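Local coordinates for protein allantoicase (Saccharomyces cerevisiae, PDB 1O59) that catalyses the hydrolysis of allantoate to (S)-ureidoglycolate and urea, a step of allantoin degradation that lets yeast use purines as secondary nitrogen sources, at residues K25-I28 with I29-K33; F163-N167 with G168-E172; L210-V213 with C214-A217; F227-V230 with D231-L234; A279-R282 with G283-P286. All blocks are in the same frame, centred on the assembly; numbering follows the deposited sequence.

Interaction 1: residues K25-I28 with I29-K33; sequences KSII and ISKNK
Ile-29 folds back over the preceding turn of helix: its N donates to Lys-25 O at 2.8 Å, and its CG1 branch runs past the same carbonyl until CD1 stands 4.1 Å from Lys-25 CB. With CG1 anti to its own carbonyl carbon (chi1 -62°), the branch lies beside the backbone N and is directed back toward the preceding turn and Lys-25. Ile-28, the residue before, crosses Ile-29 obliquely, its CG2 4.0 Å from Ile-29 CG1. Ile-28 is buried and turns its side chain to Ile-108 and Tyr-193, while Ile-29 rests on Leu-220, so the two isoleucines face different parts of the protein. This is the C-terminal end of helix 21-31, which lies between the two halves of the chain and widens here into pi-type turns: Lys-31 N reaches back five residues to Ser-26 O at 3.0 Å, nearly in line with that carbonyl. The last turn is finished off at Ile-27 O. Asn-32 ND2 donates to it at 2.6 Å with a nearly straight N-H (167°), the oxygen lying close to the amide plane but the donor standing well above the carbonyl plane; Asn-32 N adds a weak bond to the same oxygen. Beside this grip, Ile-27 and Lys-31 run side by side, Ile-27 CG1 4.1 Å from Lys-31 CE. Lys-33, with positive phi, leaves the helix and sends NZ to Gln-263.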
# COMPACT_ATOMS: atom_id res chain seq x y z
N LYS A 25 -11.55 4.61 -3.10
CA LYS A 25 -10.73 3.47 -3.53
C LYS A 25 -10.81 3.23 -5.03
O LYS A 25 -9.81 2.85 -5.67
CB LYS A 25 -11.13 2.20 -2.77
CG LYS A 25 -10.63 2.16 -1.30
CD LYS A 25 -11.53 1.23 -0.44
CE LYS A 25 -10.75 0.54 0.74
NZ LYS A 25 -11.68 -0.28 1.65
N SER A 26 -11.99 3.45 -5.59
CA SER A 26 -12.18 3.44 -7.03
C SER A 26 -11.19 4.32 -7.77
O SER A 26 -10.64 3.94 -8.81
CB SER A 26 -13.58 3.96 -7.37
OG SER A 26 -14.47 2.89 -7.55
N ILE A 27 -11.02 5.53 -7.26
CA ILE A 27 -10.21 6.52 -7.94
C ILE A 27 -8.74 6.21 -7.72
O ILE A 27 -7.94 6.21 -8.65
CB ILE A 27 -10.62 7.92 -7.44
CG1 ILE A 27 -11.96 8.31 -8.09
CG2 ILE A 27 -9.53 8.95 -7.73
CD1 ILE A 27 -12.90 8.99 -7.19
N ILE A 28 -8.40 5.92 -6.48
CA ILE A 28 -7.01 5.65 -6.09
C ILE A 28 -6.47 4.40 -6.79
O ILE A 28 -5.42 4.44 -7.44
CB ILE A 28 -6.93 5.54 -4.53
CG1 ILE A 28 -7.24 6.90 -3.90
CG2 ILE A 28 -5.59 5.04 -4.08
CD1 ILE A 28 -6.35 8.08 -4.40
N ILE A 29 -7.23 3.33 -6.70
CA ILE A 29 -6.77 2.02 -7.12
C ILE A 29 -7.19 1.67 -8.53
O ILE A 29 -6.34 1.42 -9.37
CB ILE A 29 -7.28 0.97 -6.14
CG1 ILE A 29 -6.71 1.25 -4.75
CG2 ILE A 29 -6.86 -0.42 -6.58
CD1 ILE A 29 -7.50 0.58 -3.62
N SER A 30 -8.48 1.62 -8.80
CA SER A 30 -8.96 1.15 -10.10
C SER A 30 -8.53 2.11 -11.19
O SER A 30 -8.11 1.68 -12.26
CB SER A 30 -10.50 1.00 -10.17
OG SER A 30 -11.05 0.34 -9.02
N LYS A 31 -8.65 3.41 -10.94
CA LYS A 31 -8.33 4.39 -11.99
C LYS A 31 -6.85 4.71 -12.02
O LYS A 31 -6.23 4.71 -13.08
CB LYS A 31 -9.14 5.67 -11.82
CG LYS A 31 -10.61 5.49 -12.11
CD LYS A 31 -11.32 6.83 -12.31
CE LYS A 31 -12.76 6.77 -11.80
NZ LYS A 31 -13.60 7.83 -12.41
N ASN A 32 -6.26 4.98 -10.87
CA ASN A 32 -4.90 5.48 -10.86
C ASN A 32 -3.87 4.42 -10.53
O ASN A 32 -2.69 4.71 -10.52
CB ASN A 32 -4.78 6.70 -9.92
CG ASN A 32 -5.50 7.94 -10.44
OD1 ASN A 32 -4.95 8.72 -11.23
ND2 ASN A 32 -6.73 8.12 -10.01
N LYS A 33 -4.32 3.19 -10.26
CA LYS A 33 -3.43 2.05 -10.04
C LYS A 33 -2.43 2.33 -8.92
O LYS A 33 -1.25 1.94 -9.01
CB LYS A 33 -2.69 1.67 -11.34
CG LYS A 33 -3.56 1.67 -12.63
CD LYS A 33 -4.79 0.73 -12.56
CE LYS A 33 -5.63 0.80 -13.86
NZ LYS A 33 -6.59 -0.33 -13.99

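Interaction 2: residues F163-N167 with G168-E172; sequences FVRGN and GLTKE
Gly-168 O takes the shortest sound bond of the turn, from Arg-165 NH1 at 2.8 Å. The N-H is fairly straight (160°), and the oxygen sits at the edge of the guanidinium, practically in its plane, whereas NH1 itself is tilted out of the carbonyl plane of Gly-168. The arginine chain bends at chi3 (83°), which carries its end back over the turn it started from and brings CD within 3.4 Å of Gly-168 O. In the backbone, Gly-168 N closes a type I beta turn by donating to Arg-165 O at 3.0 Å, so Arg-165 holds Gly-168 through both backbone and side chain. The turn follows strand 160-164 and opens the loop that leads to strand 176-182. Gly-168 has positive phi (76°), and a side chain at that position would run into Asn-167 O. Farther along, Thr-170 OG1 lies over one face of the guanidinium, 3.8 Å from Arg-165 CZ, the two side chains crossing at a slant. The rotation of the guanidinium is fixed from another direction as well, since Arg-165 NE donates to Ile-149 O; Val-164, just before the turn, packs against helix 21-31.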
# COMPACT_ATOMS: atom_id res chain seq x y z
N PHE A 163 -8.08 12.15 0.73
CA PHE A 163 -7.92 13.21 -0.28
C PHE A 163 -7.30 12.72 -1.62
O PHE A 163 -6.49 11.77 -1.68
CB PHE A 163 -7.15 14.42 0.29
CG PHE A 163 -5.81 14.06 0.84
CD1 PHE A 163 -5.67 13.70 2.19
CD2 PHE A 163 -4.69 14.03 -0.00
CE1 PHE A 163 -4.42 13.33 2.70
CE2 PHE A 163 -3.44 13.65 0.47
CZ PHE A 163 -3.30 13.30 1.85
N VAL A 164 -7.73 13.41 -2.67
CA VAL A 164 -7.20 13.26 -4.01
C VAL A 164 -6.79 14.65 -4.45
O VAL A 164 -7.51 15.62 -4.23
CB VAL A 164 -8.29 12.73 -4.97
CG1 VAL A 164 -7.77 12.61 -6.41
CG2 VAL A 164 -8.83 11.38 -4.45
N ARG A 165 -5.63 14.75 -5.09
CA ARG A 165 -5.21 16.01 -5.70
C ARG A 165 -6.18 16.44 -6.79
O ARG A 165 -6.54 15.64 -7.65
CB ARG A 165 -3.86 15.87 -6.38
CG ARG A 165 -2.74 15.37 -5.53
CD ARG A 165 -1.51 15.12 -6.36
NE ARG A 165 -0.79 16.35 -6.55
CZ ARG A 165 -0.75 17.07 -7.65
NH1 ARG A 165 -1.35 16.71 -8.77
NH2 ARG A 165 -0.05 18.18 -7.62
N GLY A 166 -6.54 17.71 -6.78
CA GLY A 166 -7.38 18.26 -7.84
C GLY A 166 -6.88 18.00 -9.26
O GLY A 166 -7.68 17.80 -10.18
N ASN A 167 -5.56 18.02 -9.45
CA ASN A 167 -5.01 17.88 -10.80
C ASN A 167 -4.68 16.44 -11.12
O ASN A 167 -4.06 16.17 -12.15
CB ASN A 167 -3.78 18.76 -10.97
CG ASN A 167 -4.13 20.25 -11.06
OD1 ASN A 167 -4.99 20.67 -11.86
ND2 ASN A 167 -3.46 21.05 -10.24
N GLY A 168 -5.07 15.52 -10.25
CA GLY A 168 -4.87 14.11 -10.51
C GLY A 168 -3.43 13.75 -10.28
O GLY A 168 -2.77 14.37 -9.48
N LEU A 169 -2.93 12.75 -11.00
CA LEU A 169 -1.58 12.28 -10.79
C LEU A 169 -0.57 13.37 -11.07
O LEU A 169 -0.54 14.00 -12.13
CB LEU A 169 -1.24 11.10 -11.69
CG LEU A 169 -1.45 9.67 -11.24
CD1 LEU A 169 -1.17 8.79 -12.44
CD2 LEU A 169 -0.58 9.29 -10.07
N THR A 170 0.27 13.59 -10.08
CA THR A 170 1.51 14.31 -10.21
C THR A 170 2.20 14.02 -11.56
O THR A 170 2.28 12.89 -11.99
CB THR A 170 2.34 13.91 -9.01
OG1 THR A 170 2.40 15.00 -8.08
CG2 THR A 170 3.72 13.60 -9.35
N LYS A 171 2.65 15.07 -12.23
CA LYS A 171 3.29 14.96 -13.54
C LYS A 171 4.69 14.37 -13.39
O LYS A 171 5.09 13.51 -14.17
CB LYS A 171 3.39 16.34 -14.17
CG LYS A 171 3.81 16.35 -15.62
CD LYS A 171 2.61 16.20 -16.62
CE LYS A 171 1.86 17.53 -16.89
NZ LYS A 171 1.04 17.91 -15.68
N GLU A 172 5.40 14.80 -12.36
CA GLU A 172 6.78 14.39 -12.12
C GLU A 172 6.76 13.16 -11.21
O GLU A 172 5.76 12.85 -10.60
CB GLU A 172 7.57 15.55 -11.46
CG GLU A 172 7.33 16.97 -12.00
CD GLU A 172 7.20 18.02 -10.87
OE1 GLU A 172 7.93 19.04 -10.86
OE2 GLU A 172 6.35 17.82 -9.97

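Interaction 3: residues L210-V213 with C214-A217; sequences LAYV and CNGA
A tight turn in the loop between strands 208-209 and 218-222, with a single 3-10 turn at its middle, is built round the carbonyl of Tyr-212. Tyr-212 O accepts from Asn-215 N at 2.9 Å and from Ala-217 N at 3.2 Å. The two donors come from opposite faces of the carbonyl plane, so one oxygen ties together the beginning, middle and end of the turn. Val-213 O takes a further bond from Gly-216 N at 3.1 Å. A water finishes the closure, donating to Val-213 O and, at 2.6 Å, to Ala-217 O. This segment leads into strand 218-222, an outer strand of the five-stranded antiparallel sheet in the second allantoicase repeat, and Val-213 is hydrogen-bonded through its backbone to Leu-234. On the outside of the turn the Tyr-212 ring leans over Cys-214. Its CG stands opposite the backbone N (chi1 -167°), which lays the ring along the turn, with Cys-214 N over one face near the rim. Cys-214 SG makes an oblique sulfur-aromatic contact, 4.1 Å from the ring centroid and 31° off the normal, while Cys-214 CB touches Tyr-212 CE2 at 3.6 Å. Asn-215 ND2 comes to the edge of the same ring, the amide standing steeply to it at 77°, and is held there by its hydrogen bond to Asp-209 O. Gly-216 has positive phi, and a side chain there would be jammed against Asn-215 O. Inside the bend, the methyl of Ala-217 presses against the backbone of Ala-211, its CB 3.2 Å from Ala-211 O.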
# COMPACT_ATOMS: atom_id res chain seq x y z
N LEU A 210 6.28 -9.79 -12.24
CA LEU A 210 5.31 -8.93 -12.86
C LEU A 210 4.22 -8.55 -11.88
O LEU A 210 3.53 -7.57 -12.09
CB LEU A 210 4.67 -9.61 -14.08
CG LEU A 210 5.67 -9.94 -15.19
CD1 LEU A 210 5.05 -10.86 -16.21
CD2 LEU A 210 6.20 -8.66 -15.85
N ALA A 211 4.08 -9.34 -10.82
CA ALA A 211 3.06 -9.10 -9.80
C ALA A 211 3.57 -8.37 -8.56
O ALA A 211 2.82 -8.13 -7.61
CB ALA A 211 2.45 -10.42 -9.40
N TYR A 212 4.85 -8.00 -8.55
CA TYR A 212 5.42 -7.31 -7.39
C TYR A 212 5.00 -5.84 -7.33
O TYR A 212 4.97 -5.14 -8.35
CB TYR A 212 6.95 -7.41 -7.50
CG TYR A 212 7.78 -7.04 -6.31
CD1 TYR A 212 7.39 -7.37 -5.02
CD2 TYR A 212 9.03 -6.44 -6.50
CE1 TYR A 212 8.24 -7.08 -3.93
CE2 TYR A 212 9.85 -6.14 -5.45
CZ TYR A 212 9.46 -6.47 -4.16
OH TYR A 212 10.29 -6.15 -3.11
N VAL A 213 4.76 -5.36 -6.12
CA VAL A 213 4.29 -4.02 -5.94
C VAL A 213 5.29 -2.98 -6.46
O VAL A 213 4.88 -1.95 -7.03
CB VAL A 213 3.86 -3.73 -4.45
CG1 VAL A 213 5.03 -3.79 -3.46
CG2 VAL A 213 3.15 -2.36 -4.37
N CYS A 214 6.58 -3.25 -6.26
CA CYS A 214 7.62 -2.34 -6.71
C CYS A 214 7.80 -2.34 -8.22
O CYS A 214 8.54 -1.53 -8.74
CB CYS A 214 8.96 -2.70 -6.12
SG CYS A 214 8.97 -2.75 -4.33
N ASN A 215 7.14 -3.27 -8.90
CA ASN A 215 7.17 -3.27 -10.34
C ASN A 215 5.89 -2.72 -10.96
O ASN A 215 5.67 -2.87 -12.14
CB ASN A 215 7.47 -4.70 -10.84
CG ASN A 215 8.91 -5.11 -10.62
OD1 ASN A 215 9.80 -4.27 -10.58
ND2 ASN A 215 9.14 -6.41 -10.47
N GLY A 216 5.06 -2.07 -10.16
CA GLY A 216 3.84 -1.44 -10.64
C GLY A 216 2.61 -2.32 -10.58
O GLY A 216 1.59 -1.96 -11.15
N ALA A 217 2.69 -3.48 -9.94
CA ALA A 217 1.53 -4.34 -9.79
C ALA A 217 0.65 -3.81 -8.66
O ALA A 217 1.16 -3.25 -7.69
CB ALA A 217 1.95 -5.74 -9.49
O HOH W 1 2.26 -0.86 -7.70

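Interaction 4: residues F227-V230 with D231-L234; sequences FGSV and DNLL
Ser-229 OG donates to Asp-231 OD1 at 2.6 Å, approaching from above the carboxylate plane. Both side chains adopt the position between their own backbone N and carbonyl carbon (chi1 50° for Ser-229, 60° for Asp-231), which folds hydroxyl and carboxylate toward each other across Val-230. The same serine begins a 3-10 turn: its O accepts from Asn-232 N at 3.0 Å, and Val-230 O accepts from Leu-233 N at 3.0 Å along a straighter N-H (161°). Asn-232 lays its side chain back along Ser-229, CB 3.2 Å from Ser-229 O, and a water bridges Ser-229 OG and Asn-232 ND2 weakly. On the apolar side Leu-233 curls over the carbonyl of Val-230, its CG 3.3 Å from Val-230 O, and both residues pack on Ala-260 and Trp-246. One shell farther out, Lys-41 forms a salt bridge with Asp-231 OD2 and a hydrogen bond with Asn-232 OD1, while Asn-232 ND2 reaches Gly-245 O. A leucine in place of Asp-231 would probably leave the Ser-229 hydroxyl without its acceptor and strip Lys-41 of its charged mate. The two carboxylate oxygens thus do different work, OD1 within the turn and OD2 with the lysine, whose positive charge probably favours the ionised aspartate and ties this turn following strand 227-228 to a loop from the first part of the chain.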
# COMPACT_ATOMS: atom_id res chain seq x y z
N PHE A 227 -9.04 -10.75 7.30
CA PHE A 227 -7.84 -10.38 8.02
C PHE A 227 -6.72 -10.16 7.00
O PHE A 227 -6.61 -10.85 6.00
CB PHE A 227 -7.50 -11.55 8.94
CG PHE A 227 -6.56 -11.21 10.07
CD1 PHE A 227 -5.39 -11.94 10.27
CD2 PHE A 227 -6.86 -10.19 10.97
CE1 PHE A 227 -4.54 -11.66 11.32
CE2 PHE A 227 -6.00 -9.89 12.02
CZ PHE A 227 -4.84 -10.63 12.20
N GLY A 228 -5.91 -9.13 7.22
CA GLY A 228 -5.03 -8.60 6.15
C GLY A 228 -5.80 -8.00 4.97
O GLY A 228 -6.95 -7.58 5.11
N SER A 229 -5.17 -7.96 3.81
CA SER A 229 -5.75 -7.35 2.64
C SER A 229 -5.06 -7.86 1.42
O SER A 229 -3.93 -8.38 1.49
CB SER A 229 -5.61 -5.83 2.69
OG SER A 229 -4.27 -5.44 2.97
N VAL A 230 -5.75 -7.74 0.29
CA VAL A 230 -5.24 -8.30 -0.95
C VAL A 230 -3.93 -7.63 -1.38
O VAL A 230 -3.10 -8.26 -2.03
CB VAL A 230 -6.28 -8.26 -2.13
CG1 VAL A 230 -7.28 -9.39 -1.99
CG2 VAL A 230 -6.99 -6.88 -2.25
N ASP A 231 -3.74 -6.37 -1.03
CA ASP A 231 -2.50 -5.69 -1.38
C ASP A 231 -1.28 -6.29 -0.70
O ASP A 231 -0.16 -6.11 -1.18
CB ASP A 231 -2.59 -4.18 -1.15
CG ASP A 231 -2.86 -3.82 0.26
OD1 ASP A 231 -3.94 -4.22 0.75
OD2 ASP A 231 -2.06 -3.11 0.94
N ASN A 232 -1.50 -7.05 0.36
CA ASN A 232 -0.41 -7.72 1.02
C ASN A 232 0.18 -8.82 0.16
O ASN A 232 1.29 -9.28 0.43
CB ASN A 232 -0.85 -8.30 2.37
CG ASN A 232 -1.11 -7.23 3.42
OD1 ASN A 232 -0.66 -6.08 3.26
ND2 ASN A 232 -1.83 -7.59 4.51
N LEU A 233 -0.54 -9.27 -0.86
CA LEU A 233 -0.07 -10.37 -1.73
C LEU A 233 1.19 -10.05 -2.54
O LEU A 233 1.87 -10.95 -3.01
CB LEU A 233 -1.16 -10.75 -2.72
CG LEU A 233 -2.37 -11.48 -2.13
CD1 LEU A 233 -3.45 -11.55 -3.21
CD2 LEU A 233 -2.01 -12.89 -1.60
N LEU A 234 1.45 -8.75 -2.72
CA LEU A 234 2.42 -8.27 -3.65
C LEU A 234 3.62 -7.65 -2.93
O LEU A 234 4.48 -7.02 -3.54
CB LEU A 234 1.73 -7.23 -4.55
CG LEU A 234 0.31 -7.56 -5.01
CD1 LEU A 234 -0.31 -6.43 -5.79
CD2 LEU A 234 0.25 -8.82 -5.88
O HOH W 2 -3.33 -5.14 6.18

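Interaction 5: residues A279-R282 with G283-P286; sequences AHFR and GNFP
Phe-285 brings the edge of its ring to the backbone it has just left, CE1 lying 3.3 Å from Arg-282 O with the oxygen near the ring plane. Its CG falls between backbone N and carbonyl carbon (chi1 53°), a setting that swings the ring edge back toward the bend; Phe-285 CD1 also comes within 3.5 Å of Phe-281 O. Asn-284 has a similar first torsion (51°), which tucks its amide inward, and there OD1 meets the edge of the other aromatic ring, 3.5 Å from Phe-281 CD1. Ring and amide planes stand 52° apart. A water donates to Asn-284 OD1 at 2.7 Å and accepts from Arg-282 N at 2.8 Å, bridging the two limbs of this surface loop between strands 270-277 and 288-294. The extended Arg-282 chain leads to a salt bridge with Asp-321, while Phe-281 packs on Met-242 and Lys-348. Replacing Phe-285 with a serine is likely to leave the carbonyls of Phe-281 and Arg-282 without their aromatic neighbour and open a gap beside Pro-320. Arg-282 O and Asn-284 OD1, each at the weakly positive rim of a phenylalanine ring, and one bridging water suggest a bend shaped more by weak contacts than by direct backbone pairing.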
# COMPACT_ATOMS: atom_id res chain seq x y z
N ALA A 279 2.90 -18.93 3.67
CA ALA A 279 3.70 -18.62 4.86
C ALA A 279 2.81 -18.18 6.02
O ALA A 279 1.95 -17.31 5.86
CB ALA A 279 4.76 -17.54 4.56
N HIS A 280 3.02 -18.82 7.17
CA HIS A 280 2.27 -18.56 8.42
C HIS A 280 0.82 -18.99 8.48
O HIS A 280 0.30 -19.09 9.59
CB HIS A 280 2.41 -17.12 8.93
CG HIS A 280 3.82 -16.64 8.90
ND1 HIS A 280 4.81 -17.21 9.66
CD2 HIS A 280 4.43 -15.69 8.14
CE1 HIS A 280 5.97 -16.61 9.40
NE2 HIS A 280 5.75 -15.67 8.50
N PHE A 281 0.21 -19.32 7.35
CA PHE A 281 -1.15 -19.89 7.38
C PHE A 281 -1.10 -21.40 7.55
O PHE A 281 -0.83 -22.15 6.61
CB PHE A 281 -1.93 -19.47 6.15
CG PHE A 281 -2.08 -18.00 6.05
CD1 PHE A 281 -3.05 -17.34 6.80
CD2 PHE A 281 -1.20 -17.24 5.26
CE1 PHE A 281 -3.19 -15.95 6.73
CE2 PHE A 281 -1.35 -15.84 5.17
CZ PHE A 281 -2.33 -15.20 5.91
N ARG A 282 -1.37 -21.83 8.77
CA ARG A 282 -1.05 -23.18 9.21
C ARG A 282 -2.29 -24.01 9.48
O ARG A 282 -2.26 -25.23 9.24
CB ARG A 282 -0.15 -23.16 10.45
CG ARG A 282 1.26 -22.95 10.08
CD ARG A 282 2.15 -22.43 11.19
NE ARG A 282 3.55 -22.32 10.73
CZ ARG A 282 4.46 -21.47 11.23
NH1 ARG A 282 4.14 -20.62 12.20
NH2 ARG A 282 5.71 -21.47 10.77
N GLY A 283 -3.34 -23.38 9.99
CA GLY A 283 -4.59 -24.06 10.20
C GLY A 283 -5.68 -23.51 9.31
O GLY A 283 -6.83 -23.86 9.52
N ASN A 284 -5.33 -22.65 8.35
CA ASN A 284 -6.30 -21.88 7.54
C ASN A 284 -5.84 -21.56 6.12
O ASN A 284 -6.30 -20.62 5.51
CB ASN A 284 -6.69 -20.57 8.26
CG ASN A 284 -5.48 -19.73 8.71
OD1 ASN A 284 -4.33 -20.13 8.57
ND2 ASN A 284 -5.75 -18.57 9.29
N PHE A 285 -4.92 -22.35 5.60
CA PHE A 285 -4.41 -22.23 4.23
C PHE A 285 -5.49 -22.75 3.35
O PHE A 285 -6.32 -23.51 3.81
CB PHE A 285 -3.08 -23.04 4.05
CG PHE A 285 -3.17 -24.48 4.47
CD1 PHE A 285 -2.91 -24.86 5.79
CD2 PHE A 285 -3.47 -25.46 3.54
CE1 PHE A 285 -2.97 -26.20 6.18
CE2 PHE A 285 -3.53 -26.81 3.91
CZ PHE A 285 -3.29 -27.18 5.22
N PRO A 286 -5.55 -22.36 2.09
CA PRO A 286 -6.65 -22.88 1.25
C PRO A 286 -6.49 -24.36 1.02
O PRO A 286 -5.39 -24.90 1.16
CB PRO A 286 -6.51 -22.10 -0.05
CG PRO A 286 -5.63 -20.95 0.30
CD PRO A 286 -4.68 -21.43 1.35
O HOH W 3 -2.88 -20.73 10.81

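In the fold
Interaction 3 is the most buried of the five and interaction 4 partly so, whereas interactions 1, 2 and 5 lie at the surface. The first two touch: Asn-32 meets Leu-169, and Ile-27 and Ile-28 pack on Val-164, joining the end of helix 21-31 to the strand and turn at 163-172. Interactions 3 and 4 also meet, through Leu-234 against Ala-211, Tyr-212 and Val-213. Interaction 5 stands apart in an outlying loop of the second repeat, its centre about 39 Å from that of interaction 2. Chemistry varies with place: an amide closes the helix, a guanidinium spans the beta turn, sulfur and ring flank the buried bend, a carboxylate engages the 3-10 turn, ring edges and water the outlying loop.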